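Local coordinates for protein pectate lyase 47 (Bacillus sp. TS-47, PDB 1VBL) that probably cleaves the pectate of plant cell walls by calcium-dependent beta-elimination, as a secreted, thermostable lyase of polysaccharide lyase family 1, at residues Gln312-Gln326 / Ile341-Thr355. Sequence-based numbering, arbitrary orientation.
Sequences QYAWGVGVFSQIYAQ and IIKVWSKNEESMYET
Glu350 OE2 is gripped from two directions: Phe320 N reaches it from above the carboxylate plane at 3.1 Å, and Ser346 OG gives its proton to the anti lone pair at 2.6 Å. The bend of the Glu350 chain (chi2 -60°) brings the carboxylate up to the backbone of the type II turn Gly318-Ser321, while Glu350 CB lies 3.8 Å from Val317 CG1. A water that accepts from Ser351 N lies within hydrogen-bonding reach of Glu350 OE1 and Ser321 O. Replacing Glu350 by an alanine is likely to leave Phe320 N and Ser346 OG without this acceptor and the type II turn less firmly tied to 341-355. Segments 312-326 and 341-355 belong to neighbouring coils of the parallel beta-helix of pectate lyases: 315-318 pairs in register with 342-345, and beyond the turns 322-326 pairs with 351-355; in each pair the strand axes approach to 4.6 Å. Where the strands diverge at the corner, a second water bridges Ser321 OG, Ile323 N and Ser351 O. Inside the coil Met352 points its sulphur at Val317 CG2 (SD to CG2 3.8 Å) and its CE at Ile323 CG2, next to the Trp315 ring, whose NE1 is hydrogen-bonded to Tyr301 OH. On the outer face, Lys343 CB sits over the Tyr313 ring, and the Trp345 edge is turned toward a face of the same ring, planes at 62°; Arg288 makes a cation-pi contact with Trp345. At the far end Tyr353 lays CB and CD2 over one face of Tyr324, CD2 coming within 3.4 Å of Tyr324 CZ. Both tyrosines hold CG anti to the backbone N, which sends both rings out on the same face of the paired strands, Tyr353 leaning over Tyr324 obliquely.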
loop_
_atom_site.group_PDB
_atom_site.type_symbol
_atom_site.label_atom_id
_atom_site.label_comp_id
_atom_site.label_asym_id
_atom_site.label_seq_id
_atom_site.Cartn_x
_atom_site.Cartn_y
_atom_site.Cartn_z
ATOM N N GLN A 312 -1.168 7.082 -14.249
ATOM C CA GLN A 312 -0.285 8.241 -14.242
ATOM C C GLN A 312 1.162 7.795 -14.431
ATOM O O GLN A 312 1.849 8.261 -15.339
ATOM C CB GLN A 312 -0.421 9.012 -12.923
ATOM C CG GLN A 312 0.346 10.332 -12.911
ATOM C CD GLN A 312 0.325 11.018 -11.556
ATOM O OE1 GLN A 312 -0.727 11.137 -10.925
ATOM N NE2 GLN A 312 1.488 11.483 -11.108
ATOM N N TYR A 313 1.619 6.894 -13.566
ATOM C CA TYR A 313 2.984 6.377 -13.648
ATOM C C TYR A 313 3.097 5.128 -12.781
ATOM O O TYR A 313 2.243 4.877 -11.926
ATOM C CB TYR A 313 3.986 7.442 -13.181
ATOM C CG TYR A 313 4.061 7.630 -11.683
ATOM C CD1 TYR A 313 4.905 6.838 -10.904
ATOM C CD2 TYR A 313 3.287 8.599 -11.039
ATOM C CE1 TYR A 313 4.981 7.002 -9.524
ATOM C CE2 TYR A 313 3.354 8.771 -9.651
ATOM C CZ TYR A 313 4.205 7.969 -8.905
ATOM O OH TYR A 313 4.294 8.134 -7.545
ATOM N N ALA A 314 4.146 4.342 -13.000
ATOM C CA ALA A 314 4.338 3.126 -12.224
ATOM C C ALA A 314 5.468 3.281 -11.213
ATOM O O ALA A 314 5.239 3.239 -10.006
ATOM C CB ALA A 314 4.629 1.950 -13.155
ATOM N N TRP A 315 6.687 3.476 -11.710
ATOM C CA TRP A 315 7.846 3.611 -10.836
ATOM C C TRP A 315 8.220 5.056 -10.519
ATOM O O TRP A 315 8.633 5.817 -11.399
ATOM C CB TRP A 315 9.046 2.892 -11.452
ATOM C CG TRP A 315 8.815 1.421 -11.660
ATOM C CD1 TRP A 315 7.943 0.620 -10.976
ATOM C CD2 TRP A 315 9.502 0.570 -12.585
ATOM N NE1 TRP A 315 8.045 -0.679 -11.420
ATOM C CE2 TRP A 315 8.995 -0.737 -12.407
ATOM C CE3 TRP A 315 10.498 0.786 -13.546
ATOM C CZ2 TRP A 315 9.452 -1.828 -13.155
ATOM C CZ3 TRP A 315 10.953 -0.299 -14.292
ATOM C CH2 TRP A 315 10.428 -1.591 -14.089
ATOM N N GLY A 316 8.070 5.420 -9.249
ATOM C CA GLY A 316 8.400 6.763 -8.816
ATOM C C GLY A 316 9.807 6.800 -8.255
ATOM O O GLY A 316 10.084 6.219 -7.204
ATOM N N VAL A 317 10.703 7.476 -8.968
ATOM C CA VAL A 317 12.089 7.596 -8.542
ATOM C C VAL A 317 12.209 8.852 -7.682
ATOM O O VAL A 317 12.260 9.972 -8.199
ATOM C CB VAL A 317 13.034 7.699 -9.758
ATOM C CG1 VAL A 317 14.472 7.889 -9.295
ATOM C CG2 VAL A 317 12.919 6.442 -10.610
ATOM N N GLY A 318 12.237 8.655 -6.368
ATOM C CA GLY A 318 12.337 9.770 -5.446
ATOM C C GLY A 318 13.752 10.020 -4.974
ATOM O O GLY A 318 14.689 9.326 -5.376
ATOM N N VAL A 319 13.905 11.008 -4.098
ATOM C CA VAL A 319 15.214 11.373 -3.586
ATOM C C VAL A 319 15.998 10.224 -2.971
ATOM O O VAL A 319 15.484 9.465 -2.148
ATOM C CB VAL A 319 15.111 12.514 -2.548
ATOM C CG1 VAL A 319 14.575 13.774 -3.222
ATOM C CG2 VAL A 319 14.210 12.094 -1.391
ATOM N N PHE A 320 17.249 10.112 -3.403
ATOM C CA PHE A 320 18.181 9.101 -2.930
ATOM C C PHE A 320 17.706 7.662 -3.065
ATOM O O PHE A 320 18.212 6.779 -2.377
ATOM C CB PHE A 320 18.553 9.374 -1.471
ATOM C CG PHE A 320 19.023 10.776 -1.220
ATOM C CD1 PHE A 320 18.163 11.725 -0.677
ATOM C CD2 PHE A 320 20.316 11.161 -1.563
ATOM C CE1 PHE A 320 18.581 13.037 -0.476
ATOM C CE2 PHE A 320 20.747 12.474 -1.367
ATOM C CZ PHE A 320 19.877 13.415 -0.824
ATOM N N SER A 321 16.745 7.418 -3.945
ATOM C CA SER A 321 16.242 6.063 -4.122
ATOM C C SER A 321 17.266 5.199 -4.849
ATOM O O SER A 321 18.088 5.700 -5.621
ATOM C CB SER A 321 14.925 6.083 -4.903
ATOM O OG SER A 321 15.065 6.802 -6.117
ATOM N N GLN A 322 17.225 3.900 -4.587
ATOM C CA GLN A 322 18.138 2.971 -5.232
ATOM C C GLN A 322 17.331 1.789 -5.750
ATOM O O GLN A 322 17.474 0.655 -5.287
ATOM C CB GLN A 322 19.214 2.503 -4.250
ATOM C CG GLN A 322 20.153 3.614 -3.788
ATOM C CD GLN A 322 21.284 3.098 -2.916
ATOM O OE1 GLN A 322 22.108 2.297 -3.359
ATOM N NE2 GLN A 322 21.326 3.556 -1.670
ATOM N N ILE A 323 16.469 2.071 -6.716
ATOM C CA ILE A 323 15.632 1.038 -7.308
ATOM C C ILE A 323 16.448 0.118 -8.212
ATOM O O ILE A 323 17.286 0.576 -8.987
ATOM C CB ILE A 323 14.494 1.669 -8.142
ATOM C CG1 ILE A 323 13.546 2.437 -7.219
ATOM C CG2 ILE A 323 13.752 0.583 -8.925
ATOM C CD1 ILE A 323 12.582 3.357 -7.948
ATOM N N TYR A 324 16.204 -1.181 -8.093
ATOM C CA TYR A 324 16.870 -2.178 -8.924
ATOM C C TYR A 324 15.710 -3.011 -9.467
ATOM O O TYR A 324 15.156 -3.853 -8.761
ATOM C CB TYR A 324 17.818 -3.036 -8.076
ATOM C CG TYR A 324 18.807 -3.864 -8.877
ATOM C CD1 TYR A 324 18.386 -4.967 -9.625
ATOM C CD2 TYR A 324 20.167 -3.541 -8.887
ATOM C CE1 TYR A 324 19.298 -5.730 -10.366
ATOM C CE2 TYR A 324 21.086 -4.296 -9.623
ATOM C CZ TYR A 324 20.645 -5.387 -10.358
ATOM O OH TYR A 324 21.551 -6.134 -11.081
ATOM N N ALA A 325 15.332 -2.747 -10.717
ATOM C CA ALA A 325 14.209 -3.428 -11.359
ATOM C C ALA A 325 14.643 -4.502 -12.352
ATOM O O ALA A 325 15.474 -4.254 -13.223
ATOM C CB ALA A 325 13.323 -2.398 -12.062
ATOM N N GLN A 326 14.059 -5.692 -12.224
ATOM C CA GLN A 326 14.391 -6.807 -13.103
ATOM C C GLN A 326 13.192 -7.583 -13.627
ATOM O O GLN A 326 12.299 -7.962 -12.870
ATOM C CB GLN A 326 15.280 -7.823 -12.377
ATOM C CG GLN A 326 16.687 -7.383 -12.058
ATOM C CD GLN A 326 17.449 -8.472 -11.326
ATOM O OE1 GLN A 326 17.340 -8.613 -10.109
ATOM N NE2 GLN A 326 18.204 -9.266 -12.072
ATOM N N ILE A 341 6.051 5.763 -17.922
ATOM C CA ILE A 341 6.044 4.699 -16.929
ATOM C C ILE A 341 6.894 5.029 -15.704
ATOM O O ILE A 341 6.565 4.627 -14.590
ATOM C CB ILE A 341 6.480 3.373 -17.575
ATOM C CG1 ILE A 341 5.526 3.051 -18.734
ATOM C CG2 ILE A 341 6.463 2.250 -16.544
ATOM C CD1 ILE A 341 5.910 1.831 -19.560
ATOM N N ILE A 342 7.983 5.759 -15.911
ATOM C CA ILE A 342 8.844 6.165 -14.808
ATOM C C ILE A 342 8.656 7.661 -14.603
ATOM O O ILE A 342 8.529 8.412 -15.563
ATOM C CB ILE A 342 10.339 5.903 -15.103
ATOM C CG1 ILE A 342 10.604 4.399 -15.196
ATOM C CG2 ILE A 342 11.204 6.526 -14.001
ATOM C CD1 ILE A 342 12.046 4.054 -15.500
ATOM N N LYS A 343 8.612 8.086 -13.350
ATOM C CA LYS A 343 8.457 9.499 -13.040
ATOM C C LYS A 343 9.500 9.798 -11.976
ATOM O O LYS A 343 9.689 9.008 -11.053
ATOM C CB LYS A 343 7.043 9.776 -12.524
ATOM C CG LYS A 343 6.632 11.238 -12.582
ATOM C CD LYS A 343 5.118 11.378 -12.495
ATOM C CE LYS A 343 4.673 12.825 -12.659
ATOM N NZ LYS A 343 3.189 12.951 -12.626
ATOM N N VAL A 344 10.193 10.922 -12.110
ATOM C CA VAL A 344 11.231 11.269 -11.149
ATOM C C VAL A 344 10.888 12.491 -10.306
ATOM O O VAL A 344 10.438 13.511 -10.827
ATOM C CB VAL A 344 12.580 11.522 -11.863
ATOM C CG1 VAL A 344 13.668 11.825 -10.838
ATOM C CG2 VAL A 344 12.960 10.306 -12.699
ATOM N N TRP A 345 11.098 12.371 -8.999
ATOM C CA TRP A 345 10.834 13.462 -8.069
ATOM C C TRP A 345 12.108 13.740 -7.270
ATOM O O TRP A 345 12.275 13.241 -6.157
ATOM C CB TRP A 345 9.703 13.094 -7.101
ATOM C CG TRP A 345 8.494 12.467 -7.740
ATOM C CD1 TRP A 345 8.268 11.133 -7.942
ATOM C CD2 TRP A 345 7.339 13.149 -8.240
ATOM N NE1 TRP A 345 7.042 10.943 -8.535
ATOM C CE2 TRP A 345 6.451 12.163 -8.730
ATOM C CE3 TRP A 345 6.966 14.496 -8.324
ATOM C CZ2 TRP A 345 5.213 12.484 -9.294
ATOM C CZ3 TRP A 345 5.734 14.816 -8.886
ATOM C CH2 TRP A 345 4.873 13.811 -9.365
ATOM N N SER A 346 13.008 14.528 -7.847
ATOM C CA SER A 346 14.264 14.863 -7.185
ATOM C C SER A 346 14.919 16.060 -7.861
ATOM O O SER A 346 14.471 16.505 -8.912
ATOM C CB SER A 346 15.223 13.671 -7.239
ATOM O OG SER A 346 16.465 13.983 -6.630
ATOM N N LYS A 347 15.979 16.577 -7.249
ATOM C CA LYS A 347 16.710 17.707 -7.809
ATOM C C LYS A 347 18.073 17.240 -8.296
ATOM O O LYS A 347 18.822 18.002 -8.904
ATOM C CB LYS A 347 16.884 18.805 -6.760
ATOM C CG LYS A 347 15.574 19.429 -6.313
ATOM C CD LYS A 347 15.796 20.510 -5.274
ATOM C CE LYS A 347 14.476 21.159 -4.882
ATOM N NZ LYS A 347 14.669 22.248 -3.886
ATOM N N ASN A 348 18.391 15.977 -8.035
ATOM C CA ASN A 348 19.675 15.427 -8.452
ATOM C C ASN A 348 19.514 14.290 -9.441
ATOM O O ASN A 348 18.420 13.748 -9.611
ATOM C CB ASN A 348 20.449 14.902 -7.243
ATOM C CG ASN A 348 20.769 15.986 -6.242
ATOM O OD1 ASN A 348 21.430 16.970 -6.566
ATOM N ND2 ASN A 348 20.301 15.810 -5.014
ATOM N N GLU A 349 20.612 13.946 -10.104
ATOM C CA GLU A 349 20.612 12.833 -11.037
ATOM C C GLU A 349 20.569 11.594 -10.162
ATOM O O GLU A 349 21.586 11.211 -9.590
ATOM C CB GLU A 349 21.905 12.786 -11.846
ATOM C CG GLU A 349 21.865 13.487 -13.177
ATOM C CD GLU A 349 22.959 12.983 -14.102
ATOM O OE1 GLU A 349 24.147 13.054 -13.718
ATOM O OE2 GLU A 349 22.631 12.508 -15.210
ATOM N N GLU A 350 19.400 10.980 -10.040
ATOM C CA GLU A 350 19.290 9.781 -9.225
ATOM C C GLU A 350 19.792 8.595 -10.032
ATOM O O GLU A 350 19.912 8.669 -11.257
ATOM C CB GLU A 350 17.839 9.544 -8.806
ATOM C CG GLU A 350 17.237 10.628 -7.916
ATOM C CD GLU A 350 17.988 10.820 -6.606
ATOM O OE1 GLU A 350 18.783 9.930 -6.227
ATOM O OE2 GLU A 350 17.772 11.860 -5.947
ATOM N N SER A 351 20.096 7.503 -9.346
ATOM C CA SER A 351 20.574 6.307 -10.017
ATOM C C SER A 351 19.596 5.167 -9.781
ATOM O O SER A 351 18.987 5.065 -8.718
ATOM C CB SER A 351 21.948 5.895 -9.479
ATOM O OG SER A 351 22.934 6.874 -9.754
ATOM N N MET A 352 19.431 4.325 -10.788
ATOM C CA MET A 352 18.570 3.163 -10.659
ATOM C C MET A 352 19.049 2.170 -11.692
ATOM O O MET A 352 19.722 2.538 -12.656
ATOM C CB MET A 352 17.091 3.517 -10.897
ATOM C CG MET A 352 16.607 3.472 -12.342
ATOM S SD MET A 352 14.793 3.696 -12.490
ATOM C CE MET A 352 14.210 2.012 -12.369
ATOM N N TYR A 353 18.750 0.901 -11.473
ATOM C CA TYR A 353 19.135 -0.092 -12.447
ATOM C C TYR A 353 17.852 -0.738 -12.913
ATOM O O TYR A 353 16.921 -0.940 -12.130
ATOM C CB TYR A 353 20.068 -1.146 -11.858
ATOM C CG TYR A 353 20.624 -2.039 -12.937
ATOM C CD1 TYR A 353 21.469 -1.523 -13.920
ATOM C CD2 TYR A 353 20.257 -3.376 -13.020
ATOM C CE1 TYR A 353 21.931 -2.320 -14.962
ATOM C CE2 TYR A 353 20.712 -4.185 -14.060
ATOM C CZ TYR A 353 21.548 -3.650 -15.027
ATOM O OH TYR A 353 21.990 -4.440 -16.065
ATOM N N GLU A 354 17.800 -1.047 -14.199
ATOM C CA GLU A 354 16.619 -1.650 -14.783
ATOM C C GLU A 354 17.051 -2.545 -15.928
ATOM O O GLU A 354 17.912 -2.172 -16.727
ATOM C CB GLU A 354 15.690 -0.556 -15.310
ATOM C CG GLU A 354 14.494 -1.087 -16.075
ATOM C CD GLU A 354 14.393 -0.511 -17.471
ATOM O OE1 GLU A 354 15.228 0.346 -17.830
ATOM O OE2 GLU A 354 13.473 -0.917 -18.211
ATOM N N THR A 355 16.455 -3.727 -16.006
ATOM C CA THR A 355 16.786 -4.654 -17.075
ATOM C C THR A 355 15.661 -5.660 -17.284
ATOM O O THR A 355 14.872 -5.922 -16.376
ATOM C CB THR A 355 18.089 -5.419 -16.761
ATOM O OG1 THR A 355 18.522 -6.120 -17.932
ATOM C CG2 THR A 355 17.868 -6.421 -15.633
HETATM O O HOH W 1 11.048 12.380 -3.845
HETATM O O HOH W 2 16.409 4.725 -7.961
HETATM O O HOH W 3 19.781 7.560 -6.534
#